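Local coordinates for Sn-glycerol-3-phosphate ABC transporter substrate-binding protein UspB (Mycobacterium tuberculosis, PDB 4MFI) that binds glycerophosphocholine and, as the substrate-binding subunit of an ATP-binding cassette transporter, probably delivers it for import, at residues 162-167 / 178-183; 289-294 / 368-373; 255-260 / 267-272; 215-220 / 235-240. All blocks are in the same frame, centred on the assembly; numbering follows the deposited sequence.

In the fold
From the N terminus, interaction 1 closes a loop of ten residues between helix 161-166 and helix 177-191. Interaction 4 follows, folding the end of helix 211-216 back on helix 232-245. Interaction 3 closes a short connection from helix 257-262 to strand 268-272. Interaction 2 spans the longest separation, joining the end of strand 287-290 to helix 366-374. The four loops lie in series, without nesting or crossing. Interaction 1 touches interaction 3 through Trp-164, Phe-180 and Ser-268, and interaction 4 through Ser-178 with Phe-217 and Asp-181 with Phe-240; interactions 2 and 3 meet on the same mixed sheet, where Leu-292 touches Val-270, and Thr-294 of interaction 2 touches Ala-216 of interaction 4.

Interaction 1 of 4, residues 162-167 / 178-183; sequences AAWQQA and SEFDEW
Trp-164 of helix 161-166 reaches across to Phe-180 and Trp-183 of helix 177-191, and these three aromatic side chains carry the contact. The indole of Trp-164 lies nearly perpendicular to that of Trp-183, their planes at 87° with the five-membered ring of Trp-164 and the six-membered ring of Trp-183 centred 5.5 Å apart. The approach is oblique: Trp-183 CZ3 comes to 3.7 Å from Trp-164 NE1 and also touches Trp-164 CZ2.

Phe-180 meets the far end of the same indole. Trp-164 CH2 sits at the edge of the phenyl ring, near its plane, 3.9 Å from Phe-180 CE1. With CG anti to the backbone N (chi1 -177°), Phe-180 stretches out from its helix to this position, whereas Trp-183 already points toward the other helix from its CA. The aliphatic part of Glu-179 supports Trp-183 from one face, its CG 3.4 Å above the indole plane and offset toward the rim.

No hydrogen bond joins the two segments. The buried indole nitrogen Trp-164 NE1 bonds instead to Arg-172 O, in the loop between the helices, while also lying against Trp-183 CZ3; this bond probably limits the rotation of the ring.

Around this cluster, Leu-187 of helix 177-191 packs on Trp-164, and Phe-157 and His-198 meet Phe-180 edge-to-face. Ser-268 of strand 268-272 touches both Trp-164 and Phe-180, bringing the helix pair against the mixed sheet.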
loop_
_atom_site.group_PDB
_atom_site.type_symbol
_atom_site.label_atom_id
_atom_site.label_comp_id
_atom_site.label_asym_id
_atom_site.label_seq_id
_atom_site.Cartn_x
_atom_site.Cartn_y
_atom_site.Cartn_z
ATOM N N ALA A 162 -11.174 25.319 -2.786
ATOM C CA ALA A 162 -11.495 26.503 -3.575
ATOM C C ALA A 162 -12.058 26.107 -4.936
ATOM O O ALA A 162 -13.017 26.715 -5.415
ATOM C CB ALA A 162 -10.281 27.404 -3.733
ATOM N N ALA A 163 -11.472 25.085 -5.556
ATOM C CA ALA A 163 -11.968 24.599 -6.840
ATOM C C ALA A 163 -13.363 24.002 -6.672
ATOM O O ALA A 163 -14.257 24.259 -7.479
ATOM C CB ALA A 163 -11.003 23.568 -7.442
ATOM N N TRP A 164 -13.545 23.199 -5.620
ATOM C CA TRP A 164 -14.842 22.593 -5.322
ATOM C C TRP A 164 -15.913 23.668 -5.170
ATOM O O TRP A 164 -17.014 23.543 -5.712
ATOM C CB TRP A 164 -14.742 21.761 -4.036
ATOM C CG TRP A 164 -14.776 20.260 -4.231
ATOM C CD1 TRP A 164 -15.651 19.388 -3.647
ATOM C CD2 TRP A 164 -13.906 19.459 -5.062
ATOM N NE1 TRP A 164 -15.386 18.100 -4.061
ATOM C CE2 TRP A 164 -14.319 18.115 -4.921
ATOM C CE3 TRP A 164 -12.821 19.746 -5.902
ATOM C CZ2 TRP A 164 -13.695 17.062 -5.601
ATOM C CZ3 TRP A 164 -12.197 18.698 -6.571
ATOM C CH2 TRP A 164 -12.640 17.375 -6.423
ATOM N N GLN A 165 -15.583 24.731 -4.441
ATOM C CA GLN A 165 -16.529 25.817 -4.199
ATOM C C GLN A 165 -16.891 26.545 -5.489
ATOM O O GLN A 165 -18.067 26.830 -5.738
ATOM C CB GLN A 165 -15.957 26.802 -3.184
ATOM C CG GLN A 165 -15.904 26.266 -1.770
ATOM C CD GLN A 165 -15.266 27.249 -0.809
ATOM O OE1 GLN A 165 -15.198 28.453 -1.084
ATOM N NE2 GLN A 165 -14.791 26.745 0.325
ATOM N N GLN A 166 -15.887 26.826 -6.317
ATOM C CA GLN A 166 -16.130 27.536 -7.571
ATOM C C GLN A 166 -16.969 26.696 -8.528
ATOM O O GLN A 166 -17.772 27.230 -9.306
ATOM C CB GLN A 166 -14.816 27.961 -8.237
ATOM C CG GLN A 166 -14.139 29.136 -7.547
ATOM C CD GLN A 166 -15.030 30.371 -7.490
ATOM O OE1 GLN A 166 -15.802 30.640 -8.414
ATOM N NE2 GLN A 166 -14.930 31.126 -6.397
ATOM N N ALA A 167 -16.785 25.379 -8.461
ATOM C CA ALA A 167 -17.532 24.454 -9.301
ATOM C C ALA A 167 -18.931 24.140 -8.747
ATOM O O ALA A 167 -19.696 23.391 -9.367
ATOM C CB ALA A 167 -16.734 23.175 -9.510
ATOM N N SER A 178 -18.416 7.615 -11.233
ATOM C CA SER A 178 -19.265 8.201 -12.261
ATOM C C SER A 178 -19.768 9.592 -11.879
ATOM O O SER A 178 -19.859 10.471 -12.737
ATOM C CB SER A 178 -20.405 7.253 -12.630
ATOM O OG SER A 178 -19.877 6.126 -13.301
ATOM N N GLU A 179 -20.060 9.815 -10.598
ATOM C CA GLU A 179 -20.371 11.176 -10.159
ATOM C C GLU A 179 -19.170 12.091 -10.376
ATOM O O GLU A 179 -19.316 13.217 -10.859
ATOM C CB GLU A 179 -20.789 11.221 -8.688
ATOM C CG GLU A 179 -21.240 12.624 -8.250
ATOM C CD GLU A 179 -21.447 12.772 -6.754
ATOM O OE1 GLU A 179 -20.654 12.209 -5.966
ATOM O OE2 GLU A 179 -22.412 13.468 -6.357
ATOM N N PHE A 180 -17.977 11.613 -10.026
ATOM C CA PHE A 180 -16.795 12.429 -10.222
ATOM C C PHE A 180 -16.607 12.779 -11.692
ATOM O O PHE A 180 -16.247 13.905 -12.033
ATOM C CB PHE A 180 -15.525 11.772 -9.693
ATOM C CG PHE A 180 -14.338 12.668 -9.832
ATOM C CD1 PHE A 180 -14.298 13.859 -9.123
ATOM C CD2 PHE A 180 -13.309 12.379 -10.720
ATOM C CE1 PHE A 180 -13.246 14.752 -9.268
ATOM C CE2 PHE A 180 -12.235 13.264 -10.864
ATOM C CZ PHE A 180 -12.213 14.455 -10.137
ATOM N N ASP A 181 -16.851 11.807 -12.559
ATOM C CA ASP A 181 -16.709 12.027 -13.991
ATOM C C ASP A 181 -17.684 13.100 -14.491
ATOM O O ASP A 181 -17.370 13.867 -15.412
ATOM C CB ASP A 181 -16.901 10.704 -14.727
ATOM C CG ASP A 181 -16.753 10.846 -16.218
ATOM O OD1 ASP A 181 -15.602 10.988 -16.680
ATOM O OD2 ASP A 181 -17.787 10.818 -16.923
ATOM N N GLU A 182 -18.851 13.181 -13.864
ATOM C CA GLU A 182 -19.795 14.247 -14.162
ATOM C C GLU A 182 -19.264 15.605 -13.683
ATOM O O GLU A 182 -19.397 16.609 -14.391
ATOM C CB GLU A 182 -21.154 13.924 -13.531
ATOM C CG GLU A 182 -22.289 14.813 -13.972
ATOM C CD GLU A 182 -22.606 14.671 -15.440
ATOM O OE1 GLU A 182 -22.968 15.692 -16.060
ATOM O OE2 GLU A 182 -22.498 13.543 -15.971
ATOM N N TRP A 183 -18.639 15.626 -12.503
ATOM C CA TRP A 183 -18.046 16.848 -11.952
ATOM C C TRP A 183 -16.843 17.360 -12.752
ATOM O O TRP A 183 -16.559 18.561 -12.764
ATOM C CB TRP A 183 -17.550 16.602 -10.529
ATOM C CG TRP A 183 -18.607 16.372 -9.488
ATOM C CD1 TRP A 183 -19.967 16.429 -9.644
ATOM C CD2 TRP A 183 -18.369 16.082 -8.110
ATOM N NE1 TRP A 183 -20.588 16.175 -8.439
ATOM C CE2 TRP A 183 -19.627 15.963 -7.481
ATOM C CE3 TRP A 183 -17.211 15.905 -7.343
ATOM C CZ2 TRP A 183 -19.758 15.683 -6.117
ATOM C CZ3 TRP A 183 -17.341 15.637 -5.990
ATOM C CH2 TRP A 183 -18.610 15.518 -5.390
#

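Interaction 2 of 4, residues 289-294 / 368-373; sequences AAPLPT and ARVALD
Ala-289, near the end of strand 287-290, directs its methyl toward helix 366-374, where Val-370 supplies the side chain of the contact. The methyls are loosely apposed, Ala-289 CB lying 4.4 Å from Val-370 CG1. The carbonyl of Ala-289 comes closer: its O is 3.7 Å from both Val-370 CG1 and Val-370 CG2, placed at the fork of the valine. At Ala-290, paired through its backbone with Phe-157 of strand 144-160, the side chain points away from the helix and the backbone takes over, Ala-290 C approaching Val-370 CG1 to 3.9 Å; here the CA atoms of Ala-290 and Val-370 are 6.4 Å apart. Pro-291 follows with its ring crossing the valine at about a right angle, Pro-291 CD 3.9 Å from Val-370 CG1. Chi1 of 170° at Val-370 sets CG1 anti to the backbone N, and this branch reaches all three residues in turn. Leu-292 turns to a polar link instead, its N bonding to Gln-374 OE1 in the last turn of the helix.

The meeting is therefore one of the two methyls of one valine against peptide backbone and small side chains: between these segments the packing is van der Waals, with the hydrogen bond to Gln-374 just beyond it.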
loop_
_atom_site.group_PDB
_atom_site.type_symbol
_atom_site.label_atom_id
_atom_site.label_comp_id
_atom_site.label_asym_id
_atom_site.label_seq_id
_atom_site.Cartn_x
_atom_site.Cartn_y
_atom_site.Cartn_z
ATOM N N ALA A 289 -9.517 15.761 2.418
ATOM C CA ALA A 289 -9.184 14.372 2.161
ATOM C C ALA A 289 -10.474 13.584 2.261
ATOM O O ALA A 289 -11.289 13.838 3.143
ATOM C CB ALA A 289 -8.177 13.870 3.171
ATOM N N ALA A 290 -10.653 12.641 1.343
ATOM C CA ALA A 290 -11.844 11.811 1.288
ATOM C C ALA A 290 -11.434 10.373 1.019
ATOM O O ALA A 290 -10.413 10.120 0.360
ATOM C CB ALA A 290 -12.772 12.306 0.186
ATOM N N PRO A 291 -12.227 9.416 1.517
ATOM C CA PRO A 291 -11.987 8.032 1.107
ATOM C C PRO A 291 -12.288 7.900 -0.376
ATOM O O PRO A 291 -13.033 8.712 -0.946
ATOM C CB PRO A 291 -13.009 7.241 1.931
ATOM C CG PRO A 291 -14.107 8.198 2.184
ATOM C CD PRO A 291 -13.450 9.555 2.326
ATOM N N LEU A 292 -11.707 6.892 -1.007
ATOM C CA LEU A 292 -12.042 6.619 -2.394
ATOM C C LEU A 292 -13.514 6.218 -2.471
ATOM O O LEU A 292 -14.050 5.644 -1.525
ATOM C CB LEU A 292 -11.158 5.508 -2.956
ATOM C CG LEU A 292 -9.789 5.922 -3.511
ATOM C CD1 LEU A 292 -8.903 6.635 -2.492
ATOM C CD2 LEU A 292 -9.103 4.693 -4.085
ATOM N N PRO A 293 -14.176 6.515 -3.602
ATOM C CA PRO A 293 -15.538 6.010 -3.786
ATOM C C PRO A 293 -15.586 4.493 -3.630
ATOM O O PRO A 293 -14.682 3.770 -4.066
ATOM C CB PRO A 293 -15.854 6.380 -5.235
ATOM C CG PRO A 293 -14.967 7.544 -5.534
ATOM C CD PRO A 293 -13.712 7.303 -4.757
ATOM N N THR A 294 -16.639 4.001 -2.999
ATOM C CA THR A 294 -16.820 2.563 -2.893
ATOM C C THR A 294 -17.494 2.046 -4.161
ATOM O O THR A 294 -17.881 2.825 -5.039
ATOM C CB THR A 294 -17.680 2.200 -1.683
ATOM O OG1 THR A 294 -19.026 2.633 -1.915
ATOM C CG2 THR A 294 -17.143 2.876 -0.436
ATOM N N ALA A 368 -6.046 12.885 9.081
ATOM C CA ALA A 368 -5.480 11.632 9.560
ATOM C C ALA A 368 -6.618 10.706 9.983
ATOM O O ALA A 368 -6.536 9.489 9.794
ATOM C CB ALA A 368 -4.523 11.879 10.717
ATOM N N ARG A 369 -7.695 11.276 10.522
ATOM C CA ARG A 369 -8.869 10.460 10.865
ATOM C C ARG A 369 -9.601 9.918 9.628
ATOM O O ARG A 369 -10.083 8.780 9.644
ATOM C CB ARG A 369 -9.846 11.201 11.783
ATOM C CG ARG A 369 -10.824 10.254 12.482
ATOM C CD ARG A 369 -12.000 10.971 13.134
ATOM N NE ARG A 369 -11.606 11.867 14.220
ATOM C CZ ARG A 369 -11.309 11.477 15.460
ATOM N NH1 ARG A 369 -11.332 10.188 15.788
ATOM N NH2 ARG A 369 -10.974 12.379 16.375
ATOM N N VAL A 370 -9.682 10.704 8.554
ATOM C CA VAL A 370 -10.248 10.188 7.303
ATOM C C VAL A 370 -9.482 8.948 6.836
ATOM O O VAL A 370 -10.083 7.924 6.485
ATOM C CB VAL A 370 -10.252 11.252 6.187
ATOM C CG1 VAL A 370 -10.613 10.627 4.835
ATOM C CG2 VAL A 370 -11.209 12.381 6.538
ATOM N N ALA A 371 -8.154 9.030 6.857
ATOM C CA ALA A 371 -7.319 7.901 6.452
ATOM C C ALA A 371 -7.552 6.685 7.353
ATOM O O ALA A 371 -7.624 5.552 6.873
ATOM C CB ALA A 371 -5.848 8.303 6.455
ATOM N N LEU A 372 -7.665 6.930 8.657
ATOM C CA LEU A 372 -7.960 5.888 9.629
ATOM C C LEU A 372 -9.289 5.211 9.354
ATOM O O LEU A 372 -9.394 3.978 9.352
ATOM C CB LEU A 372 -8.055 6.512 11.019
ATOM C CG LEU A 372 -6.815 6.572 11.885
ATOM C CD1 LEU A 372 -7.174 6.157 13.300
ATOM C CD2 LEU A 372 -5.808 5.632 11.320
ATOM N N ASP A 373 -10.314 6.028 9.145
ATOM C CA ASP A 373 -11.675 5.526 9.020
ATOM C C ASP A 373 -11.901 4.713 7.753
ATOM O O ASP A 373 -12.848 3.933 7.675
ATOM C CB ASP A 373 -12.674 6.679 9.115
ATOM C CG ASP A 373 -12.750 7.271 10.517
ATOM O OD1 ASP A 373 -12.276 6.625 11.478
ATOM O OD2 ASP A 373 -13.290 8.386 10.661
#

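Interaction 3 of 4, residues 255-260 / 267-272; sequences NDIANE and ASAVAS
Ile-257, in the first turn of helix 257-262, lies across strand 268-272 and makes every close contact between the two segments. Its CG1 and CD1 take Ala-269, and its CG2 takes Ala-271. CG1 packs on Ala-269 CB at 3.7 Å, while CG2 meets Ala-271 CB at 4.1 Å. The two alanines, two positions apart, both point toward the helix; Val-270 between them points away and offers its carbonyl instead, its O lying 3.5 Å from Ile-257 CD1. CG1 is anti to the backbone N (chi1 -167°) and chi2 is extended as well (168°), which carries CD1 to the Val-270 carbonyl O, beside Ala-269 CB.

No hydrogen bond crosses between the segments; those of the side chains in 255-260 lie at the helix start. Asp-256 is the N-cap: its OD1 accepts from Asn-259 N at 3.3 Å, met from well above the carboxylate plane. Glu-260 reaches back in turn, its OE2 taking the N-H of Asn-255 at 3.2 Å, again from above the plane and with a bent N-H...O angle of 141°. Both bonds bind the loop to the first helical turn, which probably steadies the turn that bears Ile-257.

On the sheet side, Ala-269 pairs through its backbone with Tyr-158 of strand 144-160, and Ala-271 packs on Tyr-158. Carboxylates thus anchor the beginning of the helix, while its join to the sheet is buried and mostly apolar, one isoleucine against two alanine methyls and a backbone carbonyl.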
loop_
_atom_site.group_PDB
_atom_site.type_symbol
_atom_site.label_atom_id
_atom_site.label_comp_id
_atom_site.label_asym_id
_atom_site.label_seq_id
_atom_site.Cartn_x
_atom_site.Cartn_y
_atom_site.Cartn_z
ATOM N N ASN A 255 3.334 13.720 -13.143
ATOM C CA ASN A 255 4.611 13.120 -12.778
ATOM C C ASN A 255 4.772 13.021 -11.264
ATOM O O ASN A 255 4.826 11.921 -10.709
ATOM C CB ASN A 255 5.782 13.886 -13.391
ATOM C CG ASN A 255 7.132 13.340 -12.949
ATOM O OD1 ASN A 255 7.254 12.172 -12.574
ATOM N ND2 ASN A 255 8.153 14.190 -12.987
ATOM N N ASP A 256 4.854 14.167 -10.598
ATOM C CA ASP A 256 4.951 14.189 -9.138
ATOM C C ASP A 256 3.581 14.579 -8.615
ATOM O O ASP A 256 3.304 15.756 -8.367
ATOM C CB ASP A 256 6.023 15.177 -8.664
ATOM C CG ASP A 256 6.278 15.100 -7.155
ATOM O OD1 ASP A 256 5.377 14.681 -6.394
ATOM O OD2 ASP A 256 7.384 15.483 -6.722
ATOM N N ILE A 257 2.727 13.578 -8.442
ATOM C CA ILE A 257 1.317 13.832 -8.194
ATOM C C ILE A 257 1.039 14.614 -6.907
ATOM O O ILE A 257 0.210 15.527 -6.906
ATOM C CB ILE A 257 0.485 12.525 -8.271
ATOM C CG1 ILE A 257 -1.008 12.838 -8.338
ATOM C CG2 ILE A 257 0.830 11.562 -7.131
ATOM C CD1 ILE A 257 -1.838 11.637 -8.699
ATOM N N ALA A 258 1.733 14.279 -5.826
ATOM C CA ALA A 258 1.519 14.971 -4.557
ATOM C C ALA A 258 1.896 16.436 -4.695
ATOM O O ALA A 258 1.177 17.328 -4.237
ATOM C CB ALA A 258 2.322 14.321 -3.455
ATOM N N ASN A 259 3.029 16.680 -5.334
ATOM C CA ASN A 259 3.480 18.036 -5.579
ATOM C C ASN A 259 2.589 18.818 -6.558
ATOM O O ASN A 259 2.343 20.012 -6.372
ATOM C CB ASN A 259 4.919 18.000 -6.067
ATOM C CG ASN A 259 5.607 19.303 -5.891
ATOM O OD1 ASN A 259 5.907 19.718 -4.771
ATOM N ND2 ASN A 259 5.864 19.972 -6.997
ATOM N N GLU A 260 2.110 18.158 -7.606
ATOM C CA GLU A 260 1.209 18.834 -8.539
ATOM C C GLU A 260 -0.102 19.214 -7.869
ATOM O O GLU A 260 -0.686 20.254 -8.175
ATOM C CB GLU A 260 0.968 17.986 -9.790
ATOM C CG GLU A 260 2.165 17.967 -10.732
ATOM C CD GLU A 260 1.854 17.325 -12.068
ATOM O OE1 GLU A 260 0.669 17.287 -12.459
ATOM O OE2 GLU A 260 2.803 16.859 -12.731
ATOM N N ALA A 267 -6.807 20.003 -9.381
ATOM C CA ALA A 267 -7.867 20.254 -8.393
ATOM C C ALA A 267 -8.088 19.063 -7.461
ATOM O O ALA A 267 -8.666 19.209 -6.383
ATOM C CB ALA A 267 -9.171 20.628 -9.075
ATOM N N SER A 268 -7.658 17.882 -7.894
ATOM C CA SER A 268 -7.833 16.666 -7.113
ATOM C C SER A 268 -6.896 15.581 -7.618
ATOM O O SER A 268 -6.375 15.663 -8.741
ATOM C CB SER A 268 -9.290 16.182 -7.164
ATOM O OG SER A 268 -9.682 15.812 -8.476
ATOM N N ALA A 269 -6.701 14.552 -6.798
ATOM C CA ALA A 269 -5.786 13.466 -7.123
ATOM C C ALA A 269 -5.968 12.337 -6.143
ATOM O O ALA A 269 -6.263 12.570 -4.977
ATOM C CB ALA A 269 -4.342 13.957 -7.056
ATOM N N VAL A 270 -5.797 11.108 -6.623
ATOM C CA VAL A 270 -5.639 9.962 -5.737
ATOM C C VAL A 270 -4.150 9.711 -5.543
ATOM O O VAL A 270 -3.410 9.455 -6.493
ATOM C CB VAL A 270 -6.340 8.704 -6.282
ATOM C CG1 VAL A 270 -6.035 7.497 -5.399
ATOM C CG2 VAL A 270 -7.842 8.936 -6.362
ATOM N N ALA A 271 -3.709 9.830 -4.299
ATOM C CA ALA A 271 -2.312 9.637 -3.958
ATOM C C ALA A 271 -2.233 8.903 -2.629
ATOM O O ALA A 271 -3.251 8.654 -1.996
ATOM C CB ALA A 271 -1.590 10.980 -3.884
ATOM N N SER A 272 -1.031 8.558 -2.195
ATOM C CA SER A 272 -0.904 7.816 -0.949
ATOM C C SER A 272 -1.260 8.645 0.274
ATOM O O SER A 272 -1.053 9.866 0.303
ATOM C CB SER A 272 0.524 7.298 -0.798
ATOM O OG SER A 272 0.661 6.500 0.361
#

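Interaction 4 of 4, residues 215-220 / 235-240; sequences WAFGGA and IAAGNF
Phe-217 presents one corner of its ring to a face of Phe-240, and this pairing dominates the contact. Phe-217 CE2 stands 3.5 Å above the plane of the Phe-240 ring, offset toward the rim, with Phe-240 CG 3.6 Å from it. Phe-217 CZ lies alongside, 3.7 Å from Phe-240 CD1. The rings are inclined at 52° with centroids 4.9 Å apart, an oblique geometry, and the two side chains cross at about a right angle. Phe-240 has CG anti to its backbone N (chi1 167°), which sends its ring from helix 232-245 toward the incoming phenylalanine.

Nearer the backbone, Phe-217 CB rests on Ala-237 CB at 4.1 Å, one helical turn before Phe-240. Phe-217 and Ala-237 also have the closest CA atoms across the segments, 6.0 Å apart, consistent with the small side chain of Ala-237. Trp-177 and Ser-178 of helix 177-191 touch Phe-217, and Asp-181 touches Phe-240, so a third helix borders the aromatic pair.

Directly after Phe-217 the chain takes positive phi at Gly-218, whose N bonds back to Trp-215 O. Two bonds back into the last turn define a Schellman motif, the classic glycine-based ending of an alpha-helix; here it terminates helix 211-216 and turns the chain toward strand 222-223, while Phe-217 packs the helix end against helix 232-245 in this periplasmic-binding-protein fold.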
loop_
_atom_site.group_PDB
_atom_site.type_symbol
_atom_site.label_atom_id
_atom_site.label_comp_id
_atom_site.label_asym_id
_atom_site.label_seq_id
_atom_site.Cartn_x
_atom_site.Cartn_y
_atom_site.Cartn_z
ATOM N N TRP A 215 -11.964 -1.815 -9.358
ATOM C CA TRP A 215 -12.863 -2.569 -8.486
ATOM C C TRP A 215 -14.249 -1.917 -8.357
ATOM O O TRP A 215 -15.267 -2.615 -8.333
ATOM C CB TRP A 215 -12.257 -2.694 -7.092
ATOM C CG TRP A 215 -11.066 -3.603 -6.990
ATOM C CD1 TRP A 215 -10.751 -4.669 -7.798
ATOM C CD2 TRP A 215 -10.038 -3.529 -6.001
ATOM N NE1 TRP A 215 -9.583 -5.257 -7.358
ATOM C CE2 TRP A 215 -9.133 -4.578 -6.254
ATOM C CE3 TRP A 215 -9.798 -2.672 -4.917
ATOM C CZ2 TRP A 215 -8.004 -4.789 -5.465
ATOM C CZ3 TRP A 215 -8.681 -2.885 -4.135
ATOM C CH2 TRP A 215 -7.802 -3.937 -4.409
ATOM N N ALA A 216 -14.285 -0.589 -8.239
ATOM C CA ALA A 216 -15.545 0.127 -8.070
ATOM C C ALA A 216 -16.485 -0.085 -9.255
ATOM O O ALA A 216 -17.713 -0.067 -9.103
ATOM C CB ALA A 216 -15.281 1.615 -7.861
ATOM N N PHE A 217 -15.896 -0.295 -10.428
ATOM C CA PHE A 217 -16.650 -0.518 -11.661
ATOM C C PHE A 217 -16.869 -2.005 -11.949
ATOM O O PHE A 217 -17.426 -2.362 -12.987
ATOM C CB PHE A 217 -15.941 0.163 -12.841
ATOM C CG PHE A 217 -16.223 1.640 -12.957
ATOM C CD1 PHE A 217 -17.521 2.090 -13.177
ATOM C CD2 PHE A 217 -15.196 2.580 -12.879
ATOM C CE1 PHE A 217 -17.797 3.446 -13.309
ATOM C CE2 PHE A 217 -15.464 3.950 -13.012
ATOM C CZ PHE A 217 -16.766 4.380 -13.226
ATOM N N GLY A 218 -16.447 -2.866 -11.022
ATOM C CA GLY A 218 -16.642 -4.298 -11.163
ATOM C C GLY A 218 -15.526 -5.005 -11.906
ATOM O O GLY A 218 -15.635 -6.197 -12.191
ATOM N N GLY A 219 -14.461 -4.276 -12.225
ATOM C CA GLY A 219 -13.303 -4.858 -12.876
ATOM C C GLY A 219 -12.277 -5.388 -11.892
ATOM O O GLY A 219 -12.415 -5.232 -10.673
ATOM N N ALA A 220 -11.228 -6.008 -12.428
ATOM C CA ALA A 220 -10.081 -6.431 -11.633
ATOM C C ALA A 220 -8.967 -6.776 -12.595
ATOM O O ALA A 220 -9.219 -7.108 -13.754
ATOM C CB ALA A 220 -10.430 -7.643 -10.790
ATOM N N ILE A 235 -12.242 -3.624 -18.972
ATOM C CA ILE A 235 -12.073 -2.767 -20.141
ATOM C C ILE A 235 -12.883 -1.471 -19.986
ATOM O O ILE A 235 -12.407 -0.387 -20.330
ATOM C CB ILE A 235 -12.428 -3.518 -21.443
ATOM C CG1 ILE A 235 -11.371 -4.600 -21.712
ATOM C CG2 ILE A 235 -12.524 -2.547 -22.622
ATOM C CD1 ILE A 235 -11.664 -5.468 -22.884
ATOM N N ALA A 236 -14.088 -1.572 -19.433
ATOM C CA ALA A 236 -14.908 -0.387 -19.192
ATOM C C ALA A 236 -14.242 0.581 -18.210
ATOM O O ALA A 236 -14.253 1.794 -18.429
ATOM C CB ALA A 236 -16.291 -0.782 -18.709
ATOM N N ALA A 237 -13.666 0.050 -17.129
ATOM C CA ALA A 237 -12.919 0.886 -16.189
ATOM C C ALA A 237 -11.719 1.538 -16.875
ATOM O O ALA A 237 -11.428 2.718 -16.653
ATOM C CB ALA A 237 -12.476 0.074 -14.982
ATOM N N GLY A 238 -11.032 0.778 -17.723
ATOM C CA GLY A 238 -9.933 1.326 -18.508
ATOM C C GLY A 238 -10.378 2.484 -19.386
ATOM O O GLY A 238 -9.678 3.498 -19.506
ATOM N N ASN A 239 -11.551 2.347 -19.997
ATOM C CA ASN A 239 -12.092 3.418 -20.825
ATOM C C ASN A 239 -12.561 4.625 -20.025
ATOM O O ASN A 239 -12.455 5.746 -20.497
ATOM C CB ASN A 239 -13.188 2.891 -21.751
ATOM C CG ASN A 239 -12.617 2.176 -22.958
ATOM O OD1 ASN A 239 -12.887 1.003 -23.193
ATOM N ND2 ASN A 239 -11.800 2.886 -23.723
ATOM N N PHE A 240 -13.042 4.406 -18.804
ATOM C CA PHE A 240 -13.352 5.519 -17.905
ATOM C C PHE A 240 -12.100 6.376 -17.697
ATOM O O PHE A 240 -12.130 7.605 -17.816
ATOM C CB PHE A 240 -13.857 4.984 -16.562
ATOM C CG PHE A 240 -13.903 6.010 -15.479
ATOM C CD1 PHE A 240 -15.011 6.839 -15.348
ATOM C CD2 PHE A 240 -12.858 6.142 -14.574
ATOM C CE1 PHE A 240 -15.076 7.786 -14.344
ATOM C CE2 PHE A 240 -12.916 7.114 -13.564
ATOM C CZ PHE A 240 -14.026 7.926 -13.456
#